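Local coordinates for protein putative (Helicobacter pylori, PDB 4O8S) that belongs to the nucleotidyltransferase superfamily and probably transfers nucleotides, as in the AbiEii toxins of type IV toxin-antitoxin systems, at residues Asp72-Lys77 with Met86-Thr91; Glu44-Asp49 with Leu100-Ser105; Phe164-Ala169 with Lys219-Ser224; Phe155-Tyr160 with Leu207-Met212. All blocks are in the same frame, centred on the assembly; numbering follows the deposited sequence.

Contact 1: residues Asp72-Lys77 with Met86-Thr91; sequences DIHIKK and MVRYAT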
loop_
_atom_site.group_PDB
_atom_site.type_symbol
_atom_site.label_atom_id
_atom_site.label_comp_id
_atom_site.label_asym_id
_atom_site.label_seq_id
_atom_site.Cartn_x
_atom_site.Cartn_y
_atom_site.Cartn_z
ATOM N N ASP A 72 -3.500 -4.341 -24.655
ATOM C CA ASP A 72 -2.351 -5.241 -24.606
ATOM C C ASP A 72 -1.886 -5.481 -23.161
ATOM O O ASP A 72 -2.067 -4.627 -22.289
ATOM C CB ASP A 72 -1.201 -4.637 -25.428
ATOM C CG ASP A 72 -0.004 -5.570 -25.547
ATOM O OD1 ASP A 72 -0.209 -6.775 -25.849
ATOM O OD2 ASP A 72 1.141 -5.094 -25.336
ATOM N N ILE A 73 -1.300 -6.648 -22.907
ATOM C CA ILE A 73 -0.566 -6.866 -21.663
ATOM C C ILE A 73 0.892 -7.159 -21.989
ATOM O O ILE A 73 1.204 -8.229 -22.520
ATOM C CB ILE A 73 -1.111 -8.055 -20.857
ATOM C CG1 ILE A 73 -2.614 -7.898 -20.584
ATOM C CG2 ILE A 73 -0.344 -8.206 -19.525
ATOM C CD1 ILE A 73 -3.235 -9.111 -19.864
ATOM N N HIS A 74 1.779 -6.221 -21.669
ATOM C CA HIS A 74 3.218 -6.424 -21.842
ATOM C C HIS A 74 3.868 -7.053 -20.595
ATOM O O HIS A 74 3.783 -6.504 -19.483
ATOM C CB HIS A 74 3.911 -5.099 -22.210
ATOM C CG HIS A 74 5.396 -5.224 -22.380
ATOM N ND1 HIS A 74 5.973 -5.941 -23.410
ATOM C CD2 HIS A 74 6.424 -4.732 -21.646
ATOM C CE1 HIS A 74 7.288 -5.886 -23.301
ATOM N NE2 HIS A 74 7.589 -5.161 -22.237
ATOM N N ILE A 75 4.513 -8.208 -20.777
ATOM C CA ILE A 75 5.185 -8.907 -19.674
ATOM C C ILE A 75 6.617 -8.414 -19.590
ATOM O O ILE A 75 7.467 -8.816 -20.415
ATOM C CB ILE A 75 5.232 -10.424 -19.932
ATOM C CG1 ILE A 75 3.832 -10.957 -20.258
ATOM C CG2 ILE A 75 5.878 -11.175 -18.744
ATOM C CD1 ILE A 75 3.821 -12.427 -20.634
ATOM N N LYS A 76 6.897 -7.532 -18.635
ATOM C CA LYS A 76 8.243 -6.982 -18.500
ATOM C C LYS A 76 9.133 -8.031 -17.896
ATOM O O LYS A 76 10.319 -8.145 -18.239
ATOM C CB LYS A 76 8.262 -5.740 -17.610
ATOM C CG LYS A 76 7.788 -4.476 -18.312
ATOM C CD LYS A 76 8.048 -3.226 -17.459
ATOM C CE LYS A 76 9.517 -2.891 -17.282
ATOM N NZ LYS A 76 10.039 -2.293 -18.546
ATOM N N LYS A 77 8.544 -8.816 -17.005
ATOM C CA LYS A 77 9.318 -9.792 -16.270
ATOM C C LYS A 77 8.415 -10.899 -15.726
ATOM O O LYS A 77 7.382 -10.636 -15.101
ATOM C CB LYS A 77 10.065 -9.080 -15.137
ATOM C CG LYS A 77 11.141 -9.906 -14.465
ATOM C CD LYS A 77 12.241 -8.999 -13.911
ATOM C CE LYS A 77 13.499 -9.792 -13.585
ATOM N NZ LYS A 77 14.558 -8.937 -12.966
HETATM N N MSE A 86 2.621 -4.747 -17.658
HETATM C CA MSE A 86 2.035 -3.456 -18.000
HETATM C C MSE A 86 0.724 -3.722 -18.719
HETATM O O MSE A 86 0.706 -4.182 -19.866
HETATM C CB MSE A 86 2.993 -2.651 -18.869
HETATM C CG MSE A 86 4.377 -2.540 -18.233
HETATM SE SE MSE A 86 4.210 -1.529 -16.551
HETATM C CE MSE A 86 5.680 -2.248 -15.456
ATOM N N VAL A 87 -0.382 -3.488 -18.019
ATOM C CA VAL A 87 -1.697 -3.679 -18.608
ATOM C C VAL A 87 -2.127 -2.403 -19.296
ATOM O O VAL A 87 -2.341 -1.385 -18.642
ATOM C CB VAL A 87 -2.738 -4.064 -17.553
ATOM C CG1 VAL A 87 -4.115 -4.127 -18.178
ATOM C CG2 VAL A 87 -2.366 -5.408 -16.928
ATOM N N ARG A 88 -2.243 -2.447 -20.619
ATOM C CA ARG A 88 -2.580 -1.247 -21.377
ATOM C C ARG A 88 -4.026 -1.300 -21.853
ATOM O O ARG A 88 -4.493 -2.315 -22.386
ATOM C CB ARG A 88 -1.600 -1.041 -22.536
ATOM C CG ARG A 88 -0.152 -1.238 -22.103
ATOM C CD ARG A 88 0.833 -0.739 -23.136
ATOM N NE ARG A 88 2.193 -1.197 -22.849
ATOM C CZ ARG A 88 3.032 -0.590 -22.008
ATOM N NH1 ARG A 88 2.654 0.505 -21.351
ATOM N NH2 ARG A 88 4.254 -1.081 -21.820
ATOM N N TYR A 89 -4.742 -0.206 -21.624
ATOM C CA TYR A 89 -6.188 -0.225 -21.796
ATOM C C TYR A 89 -6.709 1.147 -22.166
ATOM O O TYR A 89 -6.029 2.165 -21.960
ATOM C CB TYR A 89 -6.878 -0.693 -20.506
ATOM C CG TYR A 89 -6.831 0.342 -19.395
ATOM C CD1 TYR A 89 -5.756 0.398 -18.511
ATOM C CD2 TYR A 89 -7.862 1.260 -19.229
ATOM C CE1 TYR A 89 -5.709 1.342 -17.504
ATOM C CE2 TYR A 89 -7.822 2.203 -18.228
ATOM C CZ TYR A 89 -6.753 2.238 -17.365
ATOM O OH TYR A 89 -6.714 3.189 -16.374
ATOM N N ALA A 90 -7.929 1.160 -22.698
ATOM C CA ALA A 90 -8.660 2.396 -22.956
ATOM C C ALA A 90 -10.062 2.234 -22.378
ATOM O O ALA A 90 -10.414 1.153 -21.878
ATOM C CB ALA A 90 -8.729 2.689 -24.458
ATOM N N THR A 91 -10.856 3.300 -22.439
ATOM C CA THR A 91 -12.230 3.255 -21.939
ATOM C C THR A 91 -13.212 3.617 -23.045
ATOM O O THR A 91 -12.806 3.939 -24.163
ATOM C CB THR A 91 -12.445 4.221 -20.754
ATOM O OG1 THR A 91 -12.336 5.576 -21.207
ATOM C CG2 THR A 91 -11.411 3.979 -19.681
#
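The guanidinium of R88 reaches across to H74, where its NH2 lies 4.1 Å from CB of H74. One face of this guanidinium carries CB of M86, which sits 3.5 Å above the plane and off toward the rim. The group is thus backed by its own strand, while its NH2 end comes obliquely beside H74. The ring of Y89, farther along, has O of V87 in plane at its edge. The torsions explain the reach of R88. Its CG stands anti to the carbonyl carbon (chi1 -46°), and the chain then runs extended from CG to NE. The carboxylate of D72 is near but not in contact, with OD2 of D72 4.7 Å from NE of R88; the opposite charges may still attract weakly.

Underneath, the strands are antiparallel. D72 pairs with R88 and H74 with M86, each through two backbone hydrogen bonds. Between them I73 and V87 form a non-hydrogen-bonded pair on the other face, with CG2 of I73 4.3 Å from CG2 of V87. At the end of the pairing, CD of K76 lies 3.8 Å from CG of the selenomethionine M86. K76 and K77 both face R84, a classic beta bulge.

Strand 68-75 lies next to 82-91, which has 98-106 as its other neighbour. V87 bonds to L100 there, and M86 packs on K101. Helix 56-63 covers I73 through L57 and V60.

Contact 2: residues Glu44-Asp49 with Leu100-Ser105; sequences EDLDFD and LKLEIS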
loop_
_atom_site.group_PDB
_atom_site.type_symbol
_atom_site.label_atom_id
_atom_site.label_comp_id
_atom_site.label_asym_id
_atom_site.label_seq_id
_atom_site.Cartn_x
_atom_site.Cartn_y
_atom_site.Cartn_z
ATOM N N GLU A 44 -2.426 3.900 -7.761
ATOM C CA GLU A 44 -2.619 3.468 -9.146
ATOM C C GLU A 44 -1.968 2.133 -9.538
ATOM O O GLU A 44 -2.292 1.602 -10.594
ATOM C CB GLU A 44 -2.119 4.544 -10.134
ATOM C CG GLU A 44 -2.320 5.982 -9.693
ATOM C CD GLU A 44 -1.481 6.965 -10.520
ATOM O OE1 GLU A 44 -0.229 6.935 -10.407
ATOM O OE2 GLU A 44 -2.076 7.761 -11.282
ATOM N N ASP A 45 -1.035 1.618 -8.742
ATOM C CA ASP A 45 -0.353 0.364 -9.094
ATOM C C ASP A 45 -0.936 -0.832 -8.321
ATOM O O ASP A 45 -1.451 -0.659 -7.215
ATOM C CB ASP A 45 1.151 0.475 -8.800
ATOM C CG ASP A 45 1.819 1.610 -9.573
ATOM O OD1 ASP A 45 1.330 1.944 -10.686
ATOM O OD2 ASP A 45 2.835 2.163 -9.072
ATOM N N LEU A 46 -0.853 -2.040 -8.884
ATOM C CA LEU A 46 -1.267 -3.222 -8.135
ATOM C C LEU A 46 -0.036 -4.048 -7.772
ATOM O O LEU A 46 0.799 -4.363 -8.650
ATOM C CB LEU A 46 -2.262 -4.069 -8.929
ATOM C CG LEU A 46 -3.676 -3.538 -9.179
ATOM C CD1 LEU A 46 -4.422 -4.512 -10.061
ATOM C CD2 LEU A 46 -4.421 -3.356 -7.862
ATOM N N ASP A 47 0.092 -4.393 -6.490
ATOM C CA ASP A 47 1.233 -5.168 -6.017
ATOM C C ASP A 47 0.736 -6.366 -5.203
ATOM O O ASP A 47 -0.079 -6.209 -4.276
ATOM C CB ASP A 47 2.147 -4.278 -5.158
ATOM C CG ASP A 47 3.593 -4.757 -5.136
ATOM O OD1 ASP A 47 3.968 -5.652 -5.945
ATOM O OD2 ASP A 47 4.382 -4.219 -4.329
ATOM N N PHE A 48 1.229 -7.557 -5.544
ATOM C CA PHE A 48 0.780 -8.790 -4.894
ATOM C C PHE A 48 1.930 -9.614 -4.358
ATOM O O PHE A 48 3.082 -9.488 -4.826
ATOM C CB PHE A 48 0.036 -9.677 -5.887
ATOM C CG PHE A 48 -1.207 -9.070 -6.458
ATOM C CD1 PHE A 48 -1.145 -8.306 -7.614
ATOM C CD2 PHE A 48 -2.450 -9.313 -5.876
ATOM C CE1 PHE A 48 -2.324 -7.760 -8.183
ATOM C CE2 PHE A 48 -3.616 -8.779 -6.424
ATOM C CZ PHE A 48 -3.552 -7.995 -7.578
ATOM N N ASP A 49 1.622 -10.455 -3.374
ATOM C CA ASP A 49 2.480 -11.592 -3.022
ATOM C C ASP A 49 1.711 -12.823 -3.458
ATOM O O ASP A 49 0.479 -12.811 -3.464
ATOM C CB ASP A 49 2.704 -11.706 -1.514
ATOM C CG ASP A 49 3.694 -10.704 -0.989
ATOM O OD1 ASP A 49 4.612 -10.291 -1.747
ATOM O OD2 ASP A 49 3.548 -10.322 0.196
ATOM N N LEU A 100 -1.906 0.296 -16.453
ATOM C CA LEU A 100 -1.962 -0.246 -15.099
ATOM C C LEU A 100 -0.751 -1.140 -14.870
ATOM O O LEU A 100 -0.575 -2.152 -15.561
ATOM C CB LEU A 100 -3.244 -1.057 -14.873
ATOM C CG LEU A 100 -3.300 -1.841 -13.554
ATOM C CD1 LEU A 100 -3.154 -0.890 -12.387
ATOM C CD2 LEU A 100 -4.608 -2.606 -13.432
ATOM N N LYS A 101 0.093 -0.768 -13.912
ATOM C CA LYS A 101 1.237 -1.598 -13.556
ATOM C C LYS A 101 0.825 -2.667 -12.551
ATOM O O LYS A 101 0.189 -2.368 -11.530
ATOM C CB LYS A 101 2.394 -0.755 -12.995
ATOM C CG LYS A 101 3.561 -1.632 -12.489
ATOM C CD LYS A 101 4.891 -0.873 -12.381
ATOM C CE LYS A 101 4.903 0.170 -11.269
ATOM N NZ LYS A 101 6.271 0.763 -11.100
ATOM N N LEU A 102 1.174 -3.918 -12.840
ATOM C CA LEU A 102 0.829 -5.029 -11.952
ATOM C C LEU A 102 2.100 -5.799 -11.646
ATOM O O LEU A 102 2.763 -6.309 -12.552
ATOM C CB LEU A 102 -0.209 -5.941 -12.611
ATOM C CG LEU A 102 -0.999 -6.935 -11.762
ATOM C CD1 LEU A 102 -2.225 -7.377 -12.532
ATOM C CD2 LEU A 102 -0.158 -8.155 -11.394
ATOM N N GLU A 103 2.446 -5.872 -10.368
ATOM C CA GLU A 103 3.644 -6.580 -9.945
ATOM C C GLU A 103 3.349 -7.695 -8.960
ATOM O O GLU A 103 2.467 -7.573 -8.092
ATOM C CB GLU A 103 4.632 -5.611 -9.315
ATOM C CG GLU A 103 5.288 -4.659 -10.300
ATOM C CD GLU A 103 6.677 -4.262 -9.831
ATOM O OE1 GLU A 103 7.345 -5.105 -9.166
ATOM O OE2 GLU A 103 7.090 -3.114 -10.115
ATOM N N ILE A 104 4.104 -8.782 -9.075
ATOM C CA ILE A 104 3.963 -9.894 -8.155
ATOM C C ILE A 104 5.331 -10.292 -7.623
ATOM O O ILE A 104 6.317 -10.355 -8.384
ATOM C CB ILE A 104 3.338 -11.121 -8.848
ATOM C CG1 ILE A 104 2.203 -10.691 -9.781
ATOM C CG2 ILE A 104 2.861 -12.150 -7.815
ATOM C CD1 ILE A 104 1.602 -11.844 -10.581
ATOM N N SER A 105 5.393 -10.572 -6.323
ATOM C CA SER A 105 6.567 -11.189 -5.717
ATOM C C SER A 105 6.214 -12.613 -5.269
ATOM O O SER A 105 5.204 -12.806 -4.586
ATOM C CB SER A 105 7.060 -10.357 -4.526
ATOM O OG SER A 105 7.988 -11.120 -3.755
HETATM O O HOH W 1 -0.307 1.729 -12.603
#
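L100 starts the contact by reaching E44 and L46. Its CD1 lies 3.2 Å from O of E44, and its CD2 touches CD1 of L46. At K101 a water bridges the strands: it accepts from N of K101 and donates to O of E44 and OD1 of D45. O of K101 takes an almost straight bond from N of L46 (2.9 Å, 177°). The side chain of K101 crosses D45, with its CE 3.6 Å from OD2 of D45. NZ of K101 stays beyond salt-bridge distance.

L102 packs against L46 and F48; its CD2 is 3.9 Å from CE1 of F48. E103 gives its N to O of L46 and takes N of F48 on its O. That same O lies near the plane of the F48 ring, at its edge. OD1 of D47 comes within 3.2 Å of O of E103, two acceptors side by side. OE2 of E103 forms a salt bridge with NE of R84. I104 sets CG2 beside CB of F48. S105 donates its N to O of F48 (3.0 Å), and its OG bonds to D108.

This parallel pair belongs to the sheet of a nucleotidyltransferase fold. D45-L46-D47-F48 fits the superfamily's Dh[DE]h pattern, whose acidic residues usually bind metal, as is probable here. Strand 26-27 flanks 46-50 and strand 82-91 flanks 98-106. Helix 4-19 covers L46 and L100 through I16.

Contact 3: residues Phe164-Ala169 with Lys219-Ser224; sequences FNLDLA and KLEKQS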
loop_
_atom_site.group_PDB
_atom_site.type_symbol
_atom_site.label_atom_id
_atom_site.label_comp_id
_atom_site.label_asym_id
_atom_site.label_seq_id
_atom_site.Cartn_x
_atom_site.Cartn_y
_atom_site.Cartn_z
ATOM N N PHE A 164 -0.180 -1.426 15.654
ATOM C CA PHE A 164 1.243 -1.306 15.921
ATOM C C PHE A 164 1.588 -2.130 17.158
ATOM O O PHE A 164 0.860 -2.092 18.149
ATOM C CB PHE A 164 1.623 0.152 16.165
ATOM C CG PHE A 164 1.613 0.992 14.928
ATOM C CD1 PHE A 164 0.412 1.436 14.381
ATOM C CD2 PHE A 164 2.805 1.343 14.313
ATOM C CE1 PHE A 164 0.388 2.207 13.223
ATOM C CE2 PHE A 164 2.802 2.126 13.141
ATOM C CZ PHE A 164 1.584 2.558 12.599
ATOM N N ASN A 165 2.695 -2.866 17.113
ATOM C CA ASN A 165 3.252 -3.422 18.346
ATOM C C ASN A 165 4.485 -2.615 18.767
ATOM O O ASN A 165 4.828 -1.623 18.103
ATOM C CB ASN A 165 3.570 -4.914 18.183
ATOM C CG ASN A 165 4.529 -5.192 17.031
ATOM O OD1 ASN A 165 5.435 -4.399 16.737
ATOM N ND2 ASN A 165 4.335 -6.335 16.374
ATOM N N LEU A 166 5.154 -3.033 19.844
ATOM C CA LEU A 166 6.331 -2.307 20.339
ATOM C C LEU A 166 7.397 -2.113 19.282
ATOM O O LEU A 166 7.989 -1.038 19.177
ATOM C CB LEU A 166 6.951 -3.009 21.553
ATOM C CG LEU A 166 6.392 -2.590 22.916
ATOM C CD1 LEU A 166 6.929 -3.480 24.039
ATOM C CD2 LEU A 166 6.716 -1.130 23.183
ATOM N N ASP A 167 7.644 -3.153 18.495
ATOM C CA ASP A 167 8.689 -3.088 17.491
ATOM C C ASP A 167 8.331 -2.096 16.385
ATOM O O ASP A 167 9.152 -1.264 15.995
ATOM C CB ASP A 167 8.962 -4.480 16.904
ATOM C CG ASP A 167 9.914 -4.434 15.710
ATOM O OD1 ASP A 167 11.148 -4.354 15.939
ATOM O OD2 ASP A 167 9.428 -4.470 14.544
ATOM N N LEU A 168 7.106 -2.184 15.875
ATOM C CA LEU A 168 6.659 -1.272 14.817
ATOM C C LEU A 168 6.627 0.168 15.327
ATOM O O LEU A 168 7.082 1.086 14.635
ATOM C CB LEU A 168 5.272 -1.678 14.310
ATOM C CG LEU A 168 5.179 -3.028 13.601
ATOM C CD1 LEU A 168 3.733 -3.333 13.248
ATOM C CD2 LEU A 168 6.048 -3.034 12.346
ATOM N N ALA A 169 6.083 0.355 16.533
ATOM C CA ALA A 169 5.993 1.677 17.148
ATOM C C ALA A 169 7.375 2.265 17.371
ATOM O O ALA A 169 7.611 3.455 17.106
ATOM C CB ALA A 169 5.233 1.614 18.466
ATOM N N LYS A 219 1.993 4.323 25.175
ATOM C CA LYS A 219 0.892 3.462 25.578
ATOM C C LYS A 219 1.319 1.989 25.657
ATOM O O LYS A 219 1.002 1.298 26.633
ATOM C CB LYS A 219 -0.292 3.603 24.621
ATOM C CG LYS A 219 -1.407 2.608 24.910
ATOM C CD LYS A 219 -2.436 2.526 23.776
ATOM C CE LYS A 219 -3.376 3.732 23.762
ATOM N NZ LYS A 219 -4.792 3.365 23.400
ATOM N N LEU A 220 2.036 1.524 24.630
ATOM C CA LEU A 220 2.455 0.123 24.527
ATOM C C LEU A 220 3.416 -0.257 25.656
ATOM O O LEU A 220 3.364 -1.373 26.176
ATOM C CB LEU A 220 3.101 -0.151 23.157
ATOM C CG LEU A 220 2.135 -0.156 21.954
ATOM C CD1 LEU A 220 2.866 -0.128 20.596
ATOM C CD2 LEU A 220 1.207 -1.350 22.036
ATOM N N GLU A 221 4.294 0.675 26.024
ATOM C CA GLU A 221 5.177 0.497 27.174
ATOM C C GLU A 221 4.386 0.391 28.478
ATOM O O GLU A 221 4.552 -0.572 29.231
ATOM C CB GLU A 221 6.158 1.660 27.271
ATOM C CG GLU A 221 7.248 1.645 26.230
ATOM C CD GLU A 221 8.529 1.041 26.758
ATOM O OE1 GLU A 221 9.423 1.815 27.169
ATOM O OE2 GLU A 221 8.639 -0.208 26.766
ATOM N N LYS A 222 3.539 1.385 28.744
ATOM C CA LYS A 222 2.666 1.372 29.918
ATOM C C LYS A 222 1.839 0.086 29.992
ATOM O O LYS A 222 1.683 -0.497 31.065
ATOM C CB LYS A 222 1.748 2.606 29.941
ATOM C CG LYS A 222 0.435 2.389 30.698
ATOM C CD LYS A 222 -0.236 3.703 31.097
ATOM C CE LYS A 222 -0.699 4.508 29.883
ATOM N NZ LYS A 222 -1.722 3.792 29.057
ATOM N N GLN A 223 1.321 -0.352 28.848
ATOM C CA GLN A 223 0.606 -1.623 28.760
ATOM C C GLN A 223 1.490 -2.791 29.186
ATOM O O GLN A 223 1.053 -3.667 29.934
ATOM C CB GLN A 223 0.108 -1.860 27.337
ATOM C CG GLN A 223 -1.173 -1.123 26.985
ATOM C CD GLN A 223 -1.634 -1.437 25.576
ATOM O OE1 GLN A 223 -1.179 -2.409 24.967
ATOM N NE2 GLN A 223 -2.535 -0.612 25.044
ATOM N N SER A 224 2.726 -2.799 28.696
ATOM C CA SER A 224 3.701 -3.824 29.066
ATOM C C SER A 224 4.002 -3.812 30.571
ATOM O O SER A 224 3.846 -4.834 31.239
ATOM C CB SER A 224 4.994 -3.657 28.260
ATOM O OG SER A 224 6.036 -4.461 28.798
#
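The start of helix 166-176 meets the side of helix 202-231, with CA of L166 6.2 Å from CA of L220. This start is a classic N-cap. OD1 of N165 accepts a bond from N of L168 (2.9 Å, 172°), nearly in line with the side-chain C=O of N165. CG of N165 lies near +60° about chi1 (57°), which folds the amide back over the first turn. The side chain of this exposed cap starts away from the other helix, while its backbone still touches L220.

The contact itself is apolar. The L166 and L220 side chains run antiparallel, one alongside the other, and CD2 of L166 lies 3.7 Å from CB of L220. The same methyl of L166 is 4.2 Å from CG of E221. L220 points toward the capped turn and fills the middle of the interface. Helix 202-231 also meets this turn one turn earlier, where I216 touches F164 and A169. Helix 126-139 backs the turn through I130, which packs on F164 and L168. CD1 of L220 enters the turn: it sits 3.5 Å from C of N165 and 3.6 Å from CB of A169.

Contact 4: residues Phe155-Tyr160 with Leu207-Met212; sequences FLAKHY and LELGVM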
loop_
_atom_site.group_PDB
_atom_site.type_symbol
_atom_site.label_atom_id
_atom_site.label_comp_id
_atom_site.label_asym_id
_atom_site.label_seq_id
_atom_site.Cartn_x
_atom_site.Cartn_y
_atom_site.Cartn_z
ATOM N N PHE A 155 -1.289 8.099 8.008
ATOM C CA PHE A 155 -2.640 7.558 7.917
ATOM C C PHE A 155 -2.791 6.334 8.810
ATOM O O PHE A 155 -3.816 6.158 9.503
ATOM C CB PHE A 155 -2.934 7.150 6.469
ATOM C CG PHE A 155 -4.184 6.327 6.311
ATOM C CD1 PHE A 155 -5.434 6.944 6.227
ATOM C CD2 PHE A 155 -4.119 4.932 6.257
ATOM C CE1 PHE A 155 -6.588 6.196 6.100
ATOM C CE2 PHE A 155 -5.284 4.168 6.136
ATOM C CZ PHE A 155 -6.525 4.799 6.048
ATOM N N LEU A 156 -1.783 5.464 8.767
ATOM C CA LEU A 156 -1.803 4.236 9.554
ATOM C C LEU A 156 -1.732 4.518 11.060
ATOM O O LEU A 156 -2.495 3.948 11.829
ATOM C CB LEU A 156 -0.652 3.315 9.121
ATOM C CG LEU A 156 -0.954 2.638 7.767
ATOM C CD1 LEU A 156 0.305 2.076 7.158
ATOM C CD2 LEU A 156 -1.988 1.518 7.939
ATOM N N ALA A 157 -0.816 5.384 11.481
ATOM C CA ALA A 157 -0.703 5.729 12.896
ATOM C C ALA A 157 -1.979 6.404 13.401
ATOM O O ALA A 157 -2.400 6.200 14.550
ATOM C CB ALA A 157 0.507 6.641 13.123
ATOM N N LYS A 158 -2.603 7.203 12.543
ATOM C CA LYS A 158 -3.785 7.960 12.941
ATOM C C LYS A 158 -5.039 7.090 13.032
ATOM O O LYS A 158 -5.842 7.245 13.957
ATOM C CB LYS A 158 -4.029 9.113 11.956
ATOM C CG LYS A 158 -5.072 10.150 12.420
ATOM C CD LYS A 158 -5.301 11.215 11.339
ATOM C CE LYS A 158 -6.261 12.310 11.809
ATOM N NZ LYS A 158 -5.533 13.494 12.369
ATOM N N HIS A 159 -5.226 6.190 12.068
ATOM C CA HIS A 159 -6.482 5.452 11.987
ATOM C C HIS A 159 -6.371 3.979 12.355
ATOM O O HIS A 159 -7.391 3.307 12.573
ATOM C CB HIS A 159 -7.083 5.582 10.591
ATOM C CG HIS A 159 -7.353 6.996 10.190
ATOM N ND1 HIS A 159 -8.437 7.709 10.661
ATOM C CD2 HIS A 159 -6.676 7.839 9.370
ATOM C CE1 HIS A 159 -8.424 8.924 10.138
ATOM N NE2 HIS A 159 -7.363 9.029 9.355
ATOM N N TYR A 160 -5.149 3.460 12.419
ATOM C CA TYR A 160 -5.005 2.039 12.727
ATOM C C TYR A 160 -3.977 1.789 13.815
ATOM O O TYR A 160 -3.222 0.814 13.752
ATOM C CB TYR A 160 -4.642 1.257 11.463
ATOM C CG TYR A 160 -5.764 1.198 10.464
ATOM C CD1 TYR A 160 -6.738 0.212 10.549
ATOM C CD2 TYR A 160 -5.859 2.127 9.438
ATOM C CE1 TYR A 160 -7.778 0.151 9.634
ATOM C CE2 TYR A 160 -6.898 2.073 8.517
ATOM C CZ TYR A 160 -7.855 1.085 8.629
ATOM O OH TYR A 160 -8.895 1.010 7.721
ATOM N N LEU A 207 4.867 16.794 11.762
ATOM C CA LEU A 207 4.749 17.084 13.189
ATOM C C LEU A 207 3.808 16.109 13.853
ATOM O O LEU A 207 4.139 15.523 14.881
ATOM C CB LEU A 207 4.216 18.507 13.416
ATOM C CG LEU A 207 5.245 19.618 13.210
ATOM C CD1 LEU A 207 4.590 21.001 13.261
ATOM C CD2 LEU A 207 6.339 19.494 14.265
ATOM N N GLU A 208 2.634 15.942 13.259
ATOM C CA GLU A 208 1.619 15.085 13.841
ATOM C C GLU A 208 2.075 13.625 13.959
ATOM O O GLU A 208 1.796 12.966 14.977
ATOM C CB GLU A 208 0.300 15.193 13.066
ATOM C CG GLU A 208 -0.817 14.424 13.754
ATOM C CD GLU A 208 -2.174 14.635 13.118
ATOM O OE1 GLU A 208 -2.223 14.980 11.916
ATOM O OE2 GLU A 208 -3.192 14.443 13.831
ATOM N N LEU A 209 2.779 13.120 12.940
ATOM C CA LEU A 209 3.273 11.738 12.989
ATOM C C LEU A 209 4.305 11.520 14.091
ATOM O O LEU A 209 4.233 10.523 14.817
ATOM C CB LEU A 209 3.853 11.273 11.641
ATOM C CG LEU A 209 4.497 9.874 11.736
ATOM C CD1 LEU A 209 3.459 8.830 12.162
ATOM C CD2 LEU A 209 5.214 9.458 10.440
ATOM N N GLY A 210 5.272 12.429 14.207
ATOM C CA GLY A 210 6.291 12.308 15.240
ATOM C C GLY A 210 5.683 12.190 16.629
ATOM O O GLY A 210 6.090 11.345 17.451
ATOM N N VAL A 211 4.676 13.019 16.884
ATOM C CA VAL A 211 4.016 13.014 18.186
ATOM C C VAL A 211 3.156 11.769 18.401
ATOM O O VAL A 211 3.209 11.165 19.476
ATOM C CB VAL A 211 3.192 14.302 18.398
ATOM C CG1 VAL A 211 2.402 14.237 19.693
ATOM C CG2 VAL A 211 4.123 15.509 18.398
HETATM N N MSE A 212 2.366 11.378 17.398
HETATM C CA MSE A 212 1.552 10.158 17.508
HETATM C C MSE A 212 2.411 8.934 17.767
HETATM O O MSE A 212 2.029 8.050 18.538
HETATM C CB MSE A 212 0.724 9.916 16.241
HETATM C CG MSE A 212 -0.390 10.935 16.020
HETATM SE SE MSE A 212 -1.568 10.451 14.495
HETATM C CE MSE A 212 -0.250 10.639 13.111
#
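K158 and E208 both hold CG anti to the backbone N (chi1 -168° and -174°), which sends the two chains out from their helices until they meet. K158 stays extended to CE and bends at chi4, turning NZ to OE2 of E208 at 2.9 Å. The chains cross at about a right angle. This is a salt bridge, though its hydrogen bond is weak.

Below it the packing is apolar. SE of the selenomethionine M212 rests 3.7 Å from CA of K158, and CE of M212 turns in to CB of A157 at 4.1 Å. CD1 of L209 is 3.8 Å from the same CB. The short side chain of A157 lies against both, where the axes of 155-159 and 207-212 make an angle of 54°. L172 of helix 166-176 touches A157 and L209.

Each oxygen of the E208 carboxylate has a partner, H154 on OE1 and, more weakly, K158 on OE2. K158 probably stabilises its negative charge.

How the contacts relate
From the N terminus, contact 2 opens first, at 44-49. Contact 1 opens and closes between its two segments, joining 72-77 to 86-91. Contact 2 then closes at 100-105, so contact 1 is nested within it. The two share one sheet, where strands 82-91 and 98-106 are neighbours. Contact 4 opens next at 155-160 and contact 3 at 164-169. They close in the same order, at 207-212 and 219-224, so their loops cross. Both tie successive helices to the long helix 202-231, and F164 packs against L156 and A157. The sheet pair and the helix pair stay apart: contacts 2 and 4 have centres about 26 Å apart.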